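Long-range contacts in aromatic-amino-acid:2-oxoglutarate transaminase (Candida albicans, PDB 6HND), which probably catalyses transfer of the amino group between aromatic amino acids and 2-oxoglutarate with pyridoxal phosphate as cofactor: residues K10-R15 with A174-D179; K152-D157 with L327-R332. One frame throughout, in Å; residues are numbered along the deposited sequence.

Both contacts are partly buried and border the seven-stranded mixed sheet of the aminotransferase fold. Interaction 1 ties the short N-terminal helix 10-14 to the C-terminal end of helix 166-177, whose first residues, Ala166 and Ser167, bind pyridoxal phosphate at the other end. Interaction 2 joins two irregular loops, one leading into the edge strand 158-163 and the other into strand 333-338. Val176 of interaction 1 packs on Leu334 of that last strand. The centres lie about 21 Å apart, although the nearest atoms are about 4 Å from each other. Interaction 1 is ionic and rich in direct hydrogen bonds, whereas interaction 2 rests on an aromatic ring against backbone, with a water bridge.

Interaction 1: K10-R15 with A174-D179; sequences KRAAGR and ADVFLD
Arg11 and Arg15 of the N-terminal segment converge on the carboxylate of Asp175, near the C-terminal end of helix 166-177, in a salt-bridge network. The Arg11 side chain can be followed outward. Arg11 CB lies 3.6 Å from Asp179 OD1. CG stands anti to the backbone N (chi1 -174°), and the chain bends only at chi3, which turns Arg11 NE to Asp175 OD1 at 3.0 Å. Arg11 NH2 binds the backbone O of Asp175 at 3.1 Å in the carbonyl plane, on a lone pair; its bond to Leu178 O is modelled as very short, so that length is doubtful. Arg11 NH1 is hydrogen-bonded to Ala201 O. Arg15 approaches Asp175 end-on: Arg15 NH2 meets OD1 at 2.8 Å, nearly straight at 169°, while NH1 takes OD2. The two arginines reach OD1 from opposite faces of the carboxylate. Beside them, Asp179 OD2 accepts from Lys10 N at 2.8 Å. Arg11 N donates to Asp179 OD1 at 3.1 Å, and both oxygens use a syn lone pair. With two guanidinium groups on one buried carboxylate, Asp175 is probably held ionised, and the start of helix 10-14 would likewise favour a negative Asp179.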
ATOM      1  N   LYS B  10      -9.391 -21.092  -1.462  1.00 41.28           N
ATOM      2  CA  LYS B  10      -8.281 -22.038  -1.189  1.00 43.67           C
ATOM      3  C   LYS B  10      -6.967 -21.259  -1.178  1.00 39.66           C
ATOM      4  O   LYS B  10      -6.197 -21.508  -0.263  1.00 38.34           O
ATOM      5  CB  LYS B  10      -8.237 -23.137  -2.256  1.00 50.25           C
ATOM      6  CG  LYS B  10      -9.578 -23.812  -2.542  1.00 60.60           C
ATOM      7  CD  LYS B  10      -9.503 -25.294  -2.818  1.00 66.75           C
ATOM      8  CE  LYS B  10      -8.997 -26.077  -1.624  1.00 80.94           C
ATOM      9  NZ  LYS B  10      -9.973 -27.111  -1.204  1.00 90.18           N
ATOM     10  N   ARG B  11      -6.791 -20.340  -2.134  1.00 35.93           N
ATOM     11  CA  ARG B  11      -5.571 -19.500  -2.256  1.00 37.74           C
ATOM     12  C   ARG B  11      -5.366 -18.688  -0.973  1.00 37.06           C
ATOM     13  O   ARG B  11      -4.302 -18.804  -0.385  1.00 39.58           O
ATOM     14  CB  ARG B  11      -5.650 -18.601  -3.496  1.00 38.61           C
ATOM     15  CG  ARG B  11      -4.381 -17.810  -3.781  1.00 37.64           C
ATOM     16  CD  ARG B  11      -4.525 -16.792  -4.895  1.00 36.76           C
ATOM     17  NE  ARG B  11      -5.726 -16.002  -4.710  1.00 42.00           N
ATOM     18  CZ  ARG B  11      -6.787 -16.020  -5.501  1.00 42.94           C
ATOM     19  NH1 ARG B  11      -6.810 -16.778  -6.580  1.00 37.54           N
ATOM     20  NH2 ARG B  11      -7.826 -15.268  -5.208  1.00 48.32           N
ATOM     21  N   ALA B  12      -6.364 -17.912  -0.555  1.00 37.19           N
ATOM     22  CA  ALA B  12      -6.218 -17.082   0.663  1.00 37.85           C
ATOM     23  C   ALA B  12      -6.153 -17.959   1.932  1.00 38.95           C
ATOM     24  O   ALA B  12      -5.472 -17.562   2.869  1.00 40.16           O
ATOM     25  CB  ALA B  12      -7.326 -16.056   0.748  1.00 37.46           C
ATOM     26  N   ALA B  13      -6.843 -19.096   1.998  1.00 36.08           N
ATOM     27  CA  ALA B  13      -6.801 -19.973   3.192  1.00 39.47           C
ATOM     28  C   ALA B  13      -5.456 -20.701   3.264  1.00 41.31           C
ATOM     29  O   ALA B  13      -5.079 -21.091   4.378  1.00 41.14           O
ATOM     30  CB  ALA B  13      -7.920 -20.997   3.194  1.00 40.72           C
ATOM     31  N   GLY B  14      -4.807 -20.947   2.122  1.00 41.50           N
ATOM     32  CA  GLY B  14      -3.517 -21.663   2.052  1.00 45.30           C
ATOM     33  C   GLY B  14      -2.331 -20.822   2.524  1.00 43.98           C
ATOM     34  O   GLY B  14      -1.313 -21.402   2.924  1.00 44.42           O
ATOM     35  N   ARG B  15      -2.431 -19.495   2.476  1.00 44.57           N
ATOM     36  CA  ARG B  15      -1.350 -18.596   2.964  1.00 46.70           C
ATOM     37  C   ARG B  15      -1.094 -18.841   4.461  1.00 44.32           C
ATOM     38  O   ARG B  15      -2.056 -18.879   5.216  1.00 47.80           O
ATOM     39  CB  ARG B  15      -1.724 -17.151   2.627  1.00 42.40           C
ATOM     40  CG  ARG B  15      -1.696 -16.872   1.132  1.00 38.67           C
ATOM     41  CD  ARG B  15      -1.529 -15.400   0.845  1.00 38.18           C
ATOM     42  NE  ARG B  15      -1.878 -15.122  -0.539  1.00 36.97           N
ATOM     43  CZ  ARG B  15      -3.078 -14.758  -0.954  1.00 37.97           C
ATOM     44  NH1 ARG B  15      -4.056 -14.595  -0.075  1.00 33.94           N
ATOM     45  NH2 ARG B  15      -3.284 -14.534  -2.241  1.00 35.48           N
ATOM     46  N   ALA B 174     -11.757  -9.561  -3.405  1.00 29.95           N
ATOM     47  CA  ALA B 174     -11.641 -10.446  -4.584  1.00 32.16           C
ATOM     48  C   ALA B 174     -10.693 -11.598  -4.232  1.00 31.34           C
ATOM     49  O   ALA B 174     -11.064 -12.760  -4.438  1.00 31.96           O
ATOM     50  CB  ALA B 174     -11.152  -9.679  -5.780  1.00 34.21           C
ATOM     51  N   ASP B 175      -9.555 -11.301  -3.605  1.00 34.46           N
ATOM     52  CA  ASP B 175      -8.562 -12.349  -3.240  1.00 32.06           C
ATOM     53  C   ASP B 175      -9.177 -13.345  -2.247  1.00 31.25           C
ATOM     54  O   ASP B 175      -9.013 -14.548  -2.462  1.00 36.58           O
ATOM     55  CB  ASP B 175      -7.292 -11.756  -2.650  1.00 32.99           C
ATOM     56  CG  ASP B 175      -6.328 -12.829  -2.194  1.00 35.06           C
ATOM     57  OD1 ASP B 175      -5.702 -13.458  -3.089  1.00 33.23           O
ATOM     58  OD2 ASP B 175      -6.266 -13.056  -0.968  1.00 31.01           O
ATOM     59  N   VAL B 176      -9.855 -12.872  -1.201  1.00 30.49           N
ATOM     60  CA  VAL B 176     -10.293 -13.724  -0.067  1.00 30.45           C
ATOM     61  C   VAL B 176     -11.476 -14.590  -0.497  1.00 33.57           C
ATOM     62  O   VAL B 176     -11.667 -15.637   0.156  1.00 32.53           O
ATOM     63  CB  VAL B 176     -10.610 -12.909   1.203  1.00 35.56           C
ATOM     64  CG1 VAL B 176     -12.031 -12.341   1.218  1.00 35.00           C
ATOM     65  CG2 VAL B 176     -10.397 -13.750   2.453  1.00 37.39           C
ATOM     66  N   PHE B 177     -12.268 -14.190  -1.508  1.00 32.05           N
ATOM     67  CA  PHE B 177     -13.473 -14.967  -1.927  1.00 34.78           C
ATOM     68  C   PHE B 177     -13.286 -15.713  -3.263  1.00 34.06           C
ATOM     69  O   PHE B 177     -14.005 -16.695  -3.445  1.00 37.17           O
ATOM     70  CB  PHE B 177     -14.744 -14.107  -1.949  1.00 33.11           C
ATOM     71  CG  PHE B 177     -15.245 -13.684  -0.594  1.00 32.42           C
ATOM     72  CD1 PHE B 177     -15.493 -14.609   0.393  1.00 32.95           C
ATOM     73  CD2 PHE B 177     -15.536 -12.357  -0.330  1.00 35.86           C
ATOM     74  CE1 PHE B 177     -15.933 -14.206   1.639  1.00 35.73           C
ATOM     75  CE2 PHE B 177     -16.017 -11.956   0.909  1.00 35.66           C
ATOM     76  CZ  PHE B 177     -16.201 -12.880   1.899  1.00 34.69           C
ATOM     77  N   LEU B 178     -12.404 -15.302  -4.174  1.00 31.66           N
ATOM     78  CA  LEU B 178     -12.392 -15.880  -5.542  1.00 31.85           C
ATOM     79  C   LEU B 178     -11.127 -16.711  -5.802  1.00 34.67           C
ATOM     80  O   LEU B 178     -10.030 -16.165  -5.828  1.00 38.83           O
ATOM     81  CB  LEU B 178     -12.504 -14.743  -6.556  1.00 33.06           C
ATOM     82  CG  LEU B 178     -13.741 -13.867  -6.438  1.00 33.76           C
ATOM     83  CD1 LEU B 178     -13.662 -12.718  -7.429  1.00 34.80           C
ATOM     84  CD2 LEU B 178     -15.008 -14.670  -6.629  1.00 30.64           C
ATOM     85  N   ASP B 179     -11.282 -17.994  -6.061  1.00 37.03           N
ATOM     86  CA  ASP B 179     -10.198 -18.853  -6.601  1.00 36.82           C
ATOM     87  C   ASP B 179     -10.186 -18.708  -8.112  1.00 37.45           C
ATOM     88  O   ASP B 179     -11.188 -18.199  -8.677  1.00 35.75           O
ATOM     89  CB  ASP B 179     -10.395 -20.320  -6.207  1.00 36.29           C
ATOM     90  CG  ASP B 179      -9.859 -20.598  -4.821  1.00 37.59           C
ATOM     91  OD1 ASP B 179      -8.696 -20.180  -4.562  1.00 37.86           O
ATOM     92  OD2 ASP B 179     -10.597 -21.197  -4.013  1.00 37.14           O
TER

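Interaction 2: K152-D157 with L327-R332; sequences KPNYDD and LDTTGR
Tyr155 packs against the backbone of Asp328-Gly331 in a loop-to-loop contact at the margin of the large domain, whose seven-stranded mixed sheet is that of fold-type I pyridoxal phosphate enzymes. Residues 152-157 lead into strand 158-163 and residues 327-332 into strand 333-338; strand 350-355 runs between these two in the sheet. The closest approach of CA atoms is 5.1 Å, between Tyr155 and Thr329, yet no clear direct hydrogen bond spans the loops. With chi1 at 73°, the tyrosine CG sits between its own backbone N and carbonyl carbon. The ring has Gly331 N over one face, 3.9 Å above its plane and offset toward the rim, while Asp328 O lies at its edge, 3.4 Å from CD1 of Tyr155. Asn154 adds to the packing: its CB is 3.1 Å from Asp328 O, and its ND2 lies alongside CG2 of Thr329. The second loop is shaped by an Asx turn, in which Thr330 N donates to Asp328 OD1 from above the carboxylate plane, with an N-H...O angle of 160°. The same oxygen takes Arg332 N on its syn lone pair, and Tyr267 OH of helix 260-272 also binds it. Asp328 OD2 accepts a hydrogen bond from Val333 N and completes the link to the first loop: a water accepts from Tyr155 OH and donates to Asp328 OD2, whose distance to the water oxygen is 2.7 Å.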
ATOM      1  N   LYS B 152     -24.333  -1.583  12.307  1.00 39.92           N
ATOM      2  CA  LYS B 152     -23.972  -2.702  13.225  1.00 44.59           C
ATOM      3  C   LYS B 152     -24.242  -4.037  12.535  1.00 41.05           C
ATOM      4  O   LYS B 152     -25.367  -4.311  12.133  1.00 45.15           O
ATOM      5  CB  LYS B 152     -24.772  -2.597  14.529  1.00 49.58           C
ATOM      6  CG  LYS B 152     -24.292  -3.486  15.669  1.00 57.07           C
ATOM      7  CD  LYS B 152     -25.249  -3.482  16.844  1.00 63.64           C
ATOM      8  CE  LYS B 152     -25.773  -4.865  17.176  1.00 76.09           C
ATOM      9  NZ  LYS B 152     -24.805  -5.628  17.998  1.00 80.49           N
ATOM     10  N   PRO B 153     -23.231  -4.917  12.357  1.00 39.33           N
ATOM     11  CA  PRO B 153     -23.483  -6.271  11.864  1.00 39.93           C
ATOM     12  C   PRO B 153     -24.462  -7.052  12.761  1.00 39.51           C
ATOM     13  O   PRO B 153     -24.497  -6.833  13.957  1.00 38.41           O
ATOM     14  CB  PRO B 153     -22.088  -6.910  11.870  1.00 41.25           C
ATOM     15  CG  PRO B 153     -21.133  -5.739  11.765  1.00 40.38           C
ATOM     16  CD  PRO B 153     -21.804  -4.665  12.591  1.00 40.71           C
ATOM     17  N   ASN B 154     -25.249  -7.932  12.163  1.00 39.88           N
ATOM     18  CA  ASN B 154     -26.272  -8.729  12.878  1.00 41.06           C
ATOM     19  C   ASN B 154     -25.646 -10.031  13.376  1.00 39.98           C
ATOM     20  O   ASN B 154     -26.306 -11.072  13.236  1.00 43.66           O
ATOM     21  CB  ASN B 154     -27.482  -8.985  11.970  1.00 45.18           C
ATOM     22  CG  ASN B 154     -28.712  -9.458  12.716  1.00 40.92           C
ATOM     23  OD1 ASN B 154     -28.865  -9.151  13.887  1.00 45.76           O
ATOM     24  ND2 ASN B 154     -29.558 -10.237  12.062  1.00 42.87           N
ATOM     25  N   TYR B 155     -24.403  -9.988  13.874  1.00 39.07           N
ATOM     26  CA  TYR B 155     -23.663 -11.151  14.458  1.00 37.68           C
ATOM     27  C   TYR B 155     -22.444 -10.574  15.165  1.00 39.64           C
ATOM     28  O   TYR B 155     -22.172  -9.368  14.959  1.00 44.79           O
ATOM     29  CB  TYR B 155     -23.298 -12.221  13.417  1.00 38.17           C
ATOM     30  CG  TYR B 155     -22.186 -11.836  12.462  1.00 41.04           C
ATOM     31  CD1 TYR B 155     -22.429 -10.988  11.388  1.00 40.52           C
ATOM     32  CD2 TYR B 155     -20.881 -12.258  12.659  1.00 36.55           C
ATOM     33  CE1 TYR B 155     -21.427 -10.559  10.538  1.00 35.34           C
ATOM     34  CE2 TYR B 155     -19.866 -11.873  11.795  1.00 40.93           C
ATOM     35  CZ  TYR B 155     -20.137 -11.026  10.728  1.00 37.69           C
ATOM     36  OH  TYR B 155     -19.132 -10.624   9.901  1.00 32.62           O
ATOM     37  N   ASP B 156     -21.731 -11.386  15.939  1.00 40.87           N
ATOM     38  CA  ASP B 156     -20.767 -10.899  16.967  1.00 47.83           C
ATOM     39  C   ASP B 156     -19.302 -11.095  16.530  1.00 44.50           C
ATOM     40  O   ASP B 156     -18.444 -10.332  17.030  1.00 46.89           O
ATOM     41  CB  ASP B 156     -21.063 -11.569  18.313  1.00 53.21           C
ATOM     42  CG  ASP B 156     -22.382 -11.126  18.949  1.00 59.93           C
ATOM     43  OD1 ASP B 156     -22.876 -10.009  18.596  1.00 61.60           O
ATOM     44  OD2 ASP B 156     -22.914 -11.900  19.798  1.00 58.58           O
ATOM     45  N   ASP B 157     -19.035 -12.021  15.607  1.00 43.79           N
ATOM     46  CA  ASP B 157     -17.680 -12.528  15.252  1.00 48.13           C
ATOM     47  C   ASP B 157     -17.115 -11.793  14.028  1.00 43.53           C
ATOM     48  O   ASP B 157     -16.530 -12.451  13.140  1.00 38.65           O
ATOM     49  CB  ASP B 157     -17.720 -14.044  15.036  1.00 53.57           C
ATOM     50  CG  ASP B 157     -17.719 -14.802  16.349  1.00 57.97           C
ATOM     51  OD1 ASP B 157     -17.106 -14.296  17.328  1.00 64.47           O
ATOM     52  OD2 ASP B 157     -18.333 -15.872  16.390  1.00 63.48           O
ATOM     53  N   LEU B 327     -27.960  -7.260   7.735  1.00 29.36           N
ATOM     54  CA  LEU B 327     -28.744  -8.465   7.383  1.00 35.03           C
ATOM     55  C   LEU B 327     -27.954  -9.733   7.678  1.00 35.97           C
ATOM     56  O   LEU B 327     -28.580 -10.784   7.872  1.00 41.51           O
ATOM     57  CB  LEU B 327     -29.086  -8.400   5.891  1.00 36.80           C
ATOM     58  CG  LEU B 327     -29.829  -7.134   5.468  1.00 35.57           C
ATOM     59  CD1 LEU B 327     -30.239  -7.224   4.020  1.00 35.66           C
ATOM     60  CD2 LEU B 327     -31.052  -6.917   6.349  1.00 40.47           C
ATOM     61  N   ASP B 328     -26.627  -9.631   7.648  1.00 39.18           N
ATOM     62  CA  ASP B 328     -25.678 -10.772   7.696  1.00 42.28           C
ATOM     63  C   ASP B 328     -25.686 -11.357   9.110  1.00 38.19           C
ATOM     64  O   ASP B 328     -25.559 -10.577  10.087  1.00 36.35           O
ATOM     65  CB  ASP B 328     -24.279 -10.322   7.252  1.00 43.84           C
ATOM     66  CG  ASP B 328     -23.306 -11.452   6.976  1.00 39.27           C
ATOM     67  OD1 ASP B 328     -23.775 -12.611   6.766  1.00 35.26           O
ATOM     68  OD2 ASP B 328     -22.093 -11.150   6.924  1.00 34.90           O
ATOM     69  N   THR B 329     -25.873 -12.668   9.200  1.00 40.67           N
ATOM     70  CA  THR B 329     -25.805 -13.458  10.459  1.00 46.80           C
ATOM     71  C   THR B 329     -24.572 -14.380  10.475  1.00 49.17           C
ATOM     72  O   THR B 329     -24.238 -14.844  11.578  1.00 49.99           O
ATOM     73  CB  THR B 329     -27.110 -14.242  10.652  1.00 49.61           C
ATOM     74  OG1 THR B 329     -27.340 -15.065   9.506  1.00 46.71           O
ATOM     75  CG2 THR B 329     -28.294 -13.323  10.874  1.00 50.32           C
ATOM     76  N   THR B 330     -23.900 -14.617   9.330  1.00 45.87           N
ATOM     77  CA  THR B 330     -22.875 -15.690   9.178  1.00 42.77           C
ATOM     78  C   THR B 330     -21.516 -15.160   8.714  1.00 43.37           C
ATOM     79  O   THR B 330     -20.570 -15.938   8.748  1.00 38.99           O
ATOM     80  CB  THR B 330     -23.350 -16.735   8.168  1.00 45.49           C
ATOM     81  OG1 THR B 330     -23.435 -16.076   6.898  1.00 43.84           O
ATOM     82  CG2 THR B 330     -24.675 -17.349   8.567  1.00 46.18           C
ATOM     83  N   GLY B 331     -21.408 -13.898   8.300  1.00 40.39           N
ATOM     84  CA  GLY B 331     -20.136 -13.329   7.816  1.00 38.73           C
ATOM     85  C   GLY B 331     -19.971 -13.541   6.323  1.00 37.97           C
ATOM     86  O   GLY B 331     -18.831 -13.618   5.862  1.00 33.79           O
ATOM     87  N   ARG B 332     -21.077 -13.613   5.575  1.00 35.06           N
ATOM     88  CA  ARG B 332     -21.057 -13.841   4.104  1.00 34.42           C
ATOM     89  C   ARG B 332     -20.880 -12.490   3.394  1.00 34.14           C
ATOM     90  O   ARG B 332     -20.601 -12.481   2.172  1.00 32.10           O
ATOM     91  CB  ARG B 332     -22.324 -14.635   3.792  1.00 39.90           C
ATOM     92  CG  ARG B 332     -22.983 -14.416   2.446  1.00 42.07           C
ATOM     93  CD  ARG B 332     -24.403 -14.958   2.500  1.00 39.77           C
ATOM     94  NE  ARG B 332     -24.492 -16.326   2.999  1.00 39.91           N
ATOM     95  CZ  ARG B 332     -24.143 -17.415   2.319  1.00 40.68           C
ATOM     96  NH1 ARG B 332     -23.637 -17.319   1.103  1.00 47.25           N
ATOM     97  NH2 ARG B 332     -24.304 -18.614   2.849  1.00 39.37           N
TER
HETATM   98  O   HOH W   1     -20.083  -9.523   7.858  1.00 34.70           O